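Local atomic coordinates of lipopolysaccharide biosynthesis protein wbpB (Thermus thermophilus, PDB entry 3O9Z), a protein that binds NAD and probably oxidises a nucleotide-linked sugar on the pathway to 2,3-diacetamido-2,3-dideoxy-D-mannuronic acid, a lipopolysaccharide component. Residues M3-I15 against V26-V40. Numbering follows the deposited sequence.
Sequences MTRFALTGLAGYI and VGGVLVASLDPATNV. With NAD (nicotinamide-adenine-dinucleotide), chain E.
Val-31 lays its CG2 methyl over one face of the Arg-5 guanidinium, toward the rim of the group and 3.7 Å from Arg-5 NH2. A bend at chi3 (62°) turns the arginine back across the valine, and the carbonyl of Glu-71 takes a hydrogen bond from NH1. The Phe-6 ring turns its edge to the start of strand 29-34 and the residue before it: Val-29 O and Gly-28 CA both lie near the ring plane, Gly-28 CA 4.2 Å from Phe-6 CE1, where a side chain on Gly-28 would clash. Strands 5-9 and 29-34 run parallel, and Phe-6 is gripped at both backbone polar atoms, its N donating to Val-29 O (2.9 Å) and its O accepting from Val-31 N (2.8 Å). Beyond Val-31 the ladder resumes with Leu-8 N to Ala-32 O, while the buried Ala-32 N finds no partner. Together with helix 16-25, which packs on Phe-6, Leu-8 and Leu-30, these strands form the first beta-alpha-beta unit of the Rossmann fold, and the dinucleotide lies across their C-terminal ends. There Asp-35, its carboxylate swung anti to the backbone N (chi1 -162°), receives both adenosine ribose hydroxyls: NAD O2B donates to OD1 at 2.6 Å and NAD O3B to OD2. Ala-12 N reaches the same OD2 from above the carboxylate plane (2.9 Å), and Ala-37 N closes an Asx turn on OD1. With an alanine here, both ribose hydroxyls and Ala-12 N would probably lose their acceptor, and the Asx turn its closing bond to Ala-37 N. Beside this site Val-40 CG1 presses tightly on Ala-12 CB at 3.5 Å, and the Leu-11 side chain crosses Val-40 at about a right angle. From the loop after Gly-10, Tyr-14 N and Ile-15 N donate to the NAD pyrophosphate oxygens O1A and O2N.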
# COMPACT_ATOMS: atom_id res chain seq x y z
N MET A 3 34.59 -9.26 -5.98
CA MET A 3 33.40 -8.36 -5.94
C MET A 3 32.31 -9.05 -5.16
O MET A 3 31.69 -10.00 -5.65
CB MET A 3 32.88 -8.12 -7.36
CG MET A 3 32.94 -6.67 -7.79
SD MET A 3 31.91 -6.37 -9.25
CE MET A 3 32.54 -4.75 -9.70
N THR A 4 32.06 -8.55 -3.95
CA THR A 4 31.08 -9.19 -3.08
C THR A 4 29.77 -8.92 -3.77
O THR A 4 29.54 -7.79 -4.15
CB THR A 4 31.09 -8.56 -1.67
OG1 THR A 4 32.42 -8.74 -1.16
CG2 THR A 4 30.15 -9.34 -0.78
N ARG A 5 28.90 -9.92 -3.78
CA ARG A 5 27.60 -9.73 -4.43
C ARG A 5 26.53 -9.52 -3.35
O ARG A 5 26.29 -10.39 -2.49
CB ARG A 5 27.24 -10.92 -5.30
CG ARG A 5 28.14 -11.07 -6.53
CD ARG A 5 28.01 -12.46 -7.18
NE ARG A 5 26.68 -12.80 -7.69
CZ ARG A 5 26.11 -12.29 -8.78
NH1 ARG A 5 24.92 -12.72 -9.16
NH2 ARG A 5 26.73 -11.34 -9.46
N PHE A 6 25.80 -8.40 -3.49
CA PHE A 6 24.80 -8.00 -2.51
C PHE A 6 23.40 -7.99 -3.11
O PHE A 6 23.24 -7.65 -4.31
CB PHE A 6 25.08 -6.56 -2.11
CG PHE A 6 26.20 -6.40 -1.13
CD1 PHE A 6 27.47 -6.09 -1.60
CD2 PHE A 6 25.97 -6.49 0.23
CE1 PHE A 6 28.54 -5.96 -0.69
CE2 PHE A 6 27.03 -6.39 1.13
CZ PHE A 6 28.29 -6.03 0.67
N ALA A 7 22.39 -8.31 -2.32
CA ALA A 7 21.02 -7.88 -2.65
C ALA A 7 20.66 -6.97 -1.46
O ALA A 7 21.22 -7.08 -0.37
CB ALA A 7 20.09 -9.04 -2.72
N LEU A 8 19.72 -6.06 -1.68
CA LEU A 8 19.37 -5.03 -0.67
C LEU A 8 17.85 -5.02 -0.48
O LEU A 8 17.11 -4.99 -1.48
CB LEU A 8 19.87 -3.63 -1.03
CG LEU A 8 19.37 -2.49 -0.15
CD1 LEU A 8 19.88 -2.61 1.27
CD2 LEU A 8 19.86 -1.19 -0.79
N THR A 9 17.38 -5.02 0.77
CA THR A 9 15.96 -4.80 1.04
C THR A 9 15.77 -3.42 1.64
O THR A 9 16.65 -2.87 2.31
CB THR A 9 15.32 -5.81 1.96
OG1 THR A 9 15.77 -5.60 3.30
CG2 THR A 9 15.74 -7.24 1.54
N GLY A 10 14.69 -2.77 1.22
CA GLY A 10 14.37 -1.43 1.75
C GLY A 10 14.92 -0.31 0.88
O GLY A 10 15.16 0.80 1.40
N LEU A 11 15.11 -0.56 -0.41
CA LEU A 11 15.81 0.39 -1.29
C LEU A 11 15.20 1.82 -1.34
O LEU A 11 15.91 2.77 -1.58
CB LEU A 11 15.79 -0.17 -2.73
CG LEU A 11 16.45 0.66 -3.82
CD1 LEU A 11 17.94 0.90 -3.63
CD2 LEU A 11 16.19 -0.01 -5.17
N ALA A 12 13.89 1.91 -1.14
CA ALA A 12 13.23 3.24 -1.28
C ALA A 12 13.37 4.11 -0.04
O ALA A 12 12.88 5.26 -0.04
CB ALA A 12 11.78 3.03 -1.58
N GLY A 13 13.97 3.59 1.01
CA GLY A 13 13.82 4.21 2.30
C GLY A 13 14.85 5.28 2.56
O GLY A 13 15.79 5.53 1.77
N TYR A 14 14.67 5.95 3.68
CA TYR A 14 15.62 6.96 4.09
C TYR A 14 17.08 6.53 4.18
O TYR A 14 17.99 7.24 3.74
CB TYR A 14 15.21 7.56 5.44
CG TYR A 14 16.27 8.49 5.96
CD1 TYR A 14 17.09 8.08 7.00
CD2 TYR A 14 16.37 9.81 5.49
CE1 TYR A 14 18.09 8.90 7.48
CE2 TYR A 14 17.39 10.65 5.98
CZ TYR A 14 18.21 10.18 6.99
OH TYR A 14 19.22 10.98 7.49
N ILE A 15 17.37 5.39 4.80
CA ILE A 15 18.75 5.01 5.06
C ILE A 15 19.36 4.26 3.87
O ILE A 15 20.60 4.17 3.79
CB ILE A 15 18.89 4.12 6.34
CG1 ILE A 15 20.29 4.23 6.95
CG2 ILE A 15 18.47 2.65 6.04
CD1 ILE A 15 20.67 5.65 7.40
N VAL A 26 32.93 -0.26 -0.96
CA VAL A 26 33.68 -1.48 -0.68
C VAL A 26 33.92 -2.37 -1.92
O VAL A 26 34.40 -3.50 -1.80
CB VAL A 26 33.05 -2.32 0.44
CG1 VAL A 26 33.00 -1.55 1.76
CG2 VAL A 26 31.68 -2.89 0.03
N GLY A 27 33.55 -1.88 -3.11
CA GLY A 27 33.74 -2.62 -4.37
C GLY A 27 32.79 -3.78 -4.61
O GLY A 27 33.10 -4.73 -5.33
N GLY A 28 31.60 -3.68 -4.01
CA GLY A 28 30.60 -4.74 -4.13
C GLY A 28 29.73 -4.46 -5.36
O GLY A 28 29.83 -3.39 -5.91
N VAL A 29 28.86 -5.40 -5.69
CA VAL A 29 27.87 -5.10 -6.72
C VAL A 29 26.49 -5.36 -6.14
O VAL A 29 26.26 -6.40 -5.52
CB VAL A 29 28.14 -5.93 -8.00
CG1 VAL A 29 28.10 -7.40 -7.68
CG2 VAL A 29 27.11 -5.55 -9.08
N LEU A 30 25.56 -4.44 -6.43
CA LEU A 30 24.17 -4.63 -6.07
C LEU A 30 23.55 -5.44 -7.20
O LEU A 30 23.38 -4.92 -8.31
CB LEU A 30 23.50 -3.27 -5.90
CG LEU A 30 22.03 -3.40 -5.52
CD1 LEU A 30 21.88 -4.10 -4.14
CD2 LEU A 30 21.29 -2.04 -5.55
N VAL A 31 23.20 -6.68 -6.91
CA VAL A 31 22.63 -7.57 -7.91
C VAL A 31 21.11 -7.34 -8.03
O VAL A 31 20.57 -7.39 -9.14
CB VAL A 31 22.92 -9.04 -7.55
CG1 VAL A 31 22.30 -10.02 -8.53
CG2 VAL A 31 24.45 -9.24 -7.52
N ALA A 32 20.42 -7.12 -6.91
CA ALA A 32 18.97 -7.09 -6.92
C ALA A 32 18.55 -6.38 -5.64
O ALA A 32 19.25 -6.40 -4.62
CB ALA A 32 18.36 -8.46 -6.96
N SER A 33 17.41 -5.71 -5.73
CA SER A 33 16.79 -5.10 -4.54
C SER A 33 15.33 -5.44 -4.45
O SER A 33 14.70 -5.79 -5.45
CB SER A 33 16.90 -3.57 -4.62
OG SER A 33 18.17 -3.03 -4.88
N LEU A 34 14.80 -5.27 -3.23
CA LEU A 34 13.41 -5.52 -2.91
C LEU A 34 12.88 -4.29 -2.17
O LEU A 34 13.46 -3.88 -1.16
CB LEU A 34 13.25 -6.72 -1.94
CG LEU A 34 11.88 -6.95 -1.33
CD1 LEU A 34 10.79 -7.24 -2.36
CD2 LEU A 34 11.97 -8.11 -0.29
N ASP A 35 11.73 -3.78 -2.62
CA ASP A 35 10.96 -2.82 -1.78
C ASP A 35 9.56 -2.81 -2.37
O ASP A 35 9.43 -2.68 -3.60
CB ASP A 35 11.53 -1.39 -1.85
CG ASP A 35 11.08 -0.49 -0.71
OD1 ASP A 35 9.86 -0.48 -0.50
OD2 ASP A 35 11.94 0.10 -0.06
N PRO A 36 8.52 -2.99 -1.55
CA PRO A 36 7.13 -2.91 -2.03
C PRO A 36 6.83 -1.52 -2.58
O PRO A 36 5.90 -1.44 -3.42
CB PRO A 36 6.29 -3.21 -0.79
CG PRO A 36 7.31 -3.97 0.15
CD PRO A 36 8.63 -3.30 -0.11
N ALA A 37 7.58 -0.51 -2.16
CA ALA A 37 7.45 0.83 -2.75
C ALA A 37 8.41 1.02 -3.88
O ALA A 37 9.55 0.54 -3.88
CB ALA A 37 7.68 1.89 -1.70
N THR A 38 7.98 1.78 -4.88
CA THR A 38 8.80 1.88 -6.08
C THR A 38 9.43 3.25 -6.27
O THR A 38 9.99 3.53 -7.35
CB THR A 38 8.02 1.55 -7.35
OG1 THR A 38 7.03 2.57 -7.50
CG2 THR A 38 7.29 0.23 -7.28
N ASN A 39 9.37 4.07 -5.21
CA ASN A 39 10.07 5.34 -5.26
C ASN A 39 11.57 5.27 -5.05
O ASN A 39 12.10 5.70 -4.02
CB ASN A 39 9.33 6.38 -4.37
CG ASN A 39 9.28 6.01 -2.89
OD1 ASN A 39 9.38 6.89 -2.03
ND2 ASN A 39 9.02 4.77 -2.58
N VAL A 40 12.24 4.58 -5.97
CA VAL A 40 13.61 4.12 -5.82
C VAL A 40 14.52 4.63 -6.92
O VAL A 40 15.66 4.18 -7.07
CB VAL A 40 13.67 2.57 -5.81
CG1 VAL A 40 12.79 1.97 -4.72
CG2 VAL A 40 13.28 1.99 -7.20
PA NAD E . 11.94 4.17 5.93
O1A NAD E . 12.46 5.42 5.33
O2A NAD E . 10.50 4.04 6.45
O5B NAD E . 12.22 3.14 4.77
C5B NAD E . 11.75 1.84 5.01
C4B NAD E . 11.69 1.09 3.65
O4B NAD E . 11.39 -0.31 3.85
C3B NAD E . 10.49 1.65 2.84
O3B NAD E . 10.90 2.12 1.54
C2B NAD E . 9.47 0.50 2.79
O2B NAD E . 8.67 0.45 1.60
C1B NAD E . 10.49 -0.68 2.79
N9A NAD E . 9.82 -1.95 3.16
C8A NAD E . 8.66 -2.27 3.80
N7A NAD E . 8.47 -3.58 3.82
C5A NAD E . 9.49 -4.16 3.10
C6A NAD E . 9.85 -5.51 2.74
N6A NAD E . 9.04 -6.56 3.09
N1A NAD E . 10.98 -5.58 2.05
C2A NAD E . 11.82 -4.62 1.66
N3A NAD E . 11.49 -3.34 1.96
C4A NAD E . 10.38 -3.15 2.69
O3 NAD E . 12.90 3.75 7.14
PN NAD E . 14.44 3.94 7.37
O1N NAD E . 14.65 5.15 8.27
O2N NAD E . 15.18 3.87 6.06
O5D NAD E . 14.80 2.73 8.35
C5D NAD E . 15.12 1.54 7.67
C4D NAD E . 15.90 0.68 8.68
O4D NAD E . 17.17 1.36 8.86
C3D NAD E . 15.26 0.50 10.06
O3D NAD E . 15.70 -0.80 10.55
C2D NAD E . 16.00 1.58 10.88
O2D NAD E . 16.10 1.24 12.25
C1D NAD E . 17.39 1.70 10.24
N1N NAD E . 17.99 3.02 10.41
C2N NAD E . 19.23 3.11 10.85
C3N NAD E . 19.91 4.30 11.03
C7N NAD E . 21.27 4.20 11.59
O7N NAD E . 21.95 3.17 11.49
N7N NAD E . 21.73 5.35 12.09
C4N NAD E . 19.23 5.48 10.70
C5N NAD E . 17.95 5.34 10.16
C6N NAD E . 17.33 4.11 10.00
O HOH W 1 33.49 -6.55 -2.34
O HOH W 2 12.40 7.07 -1.83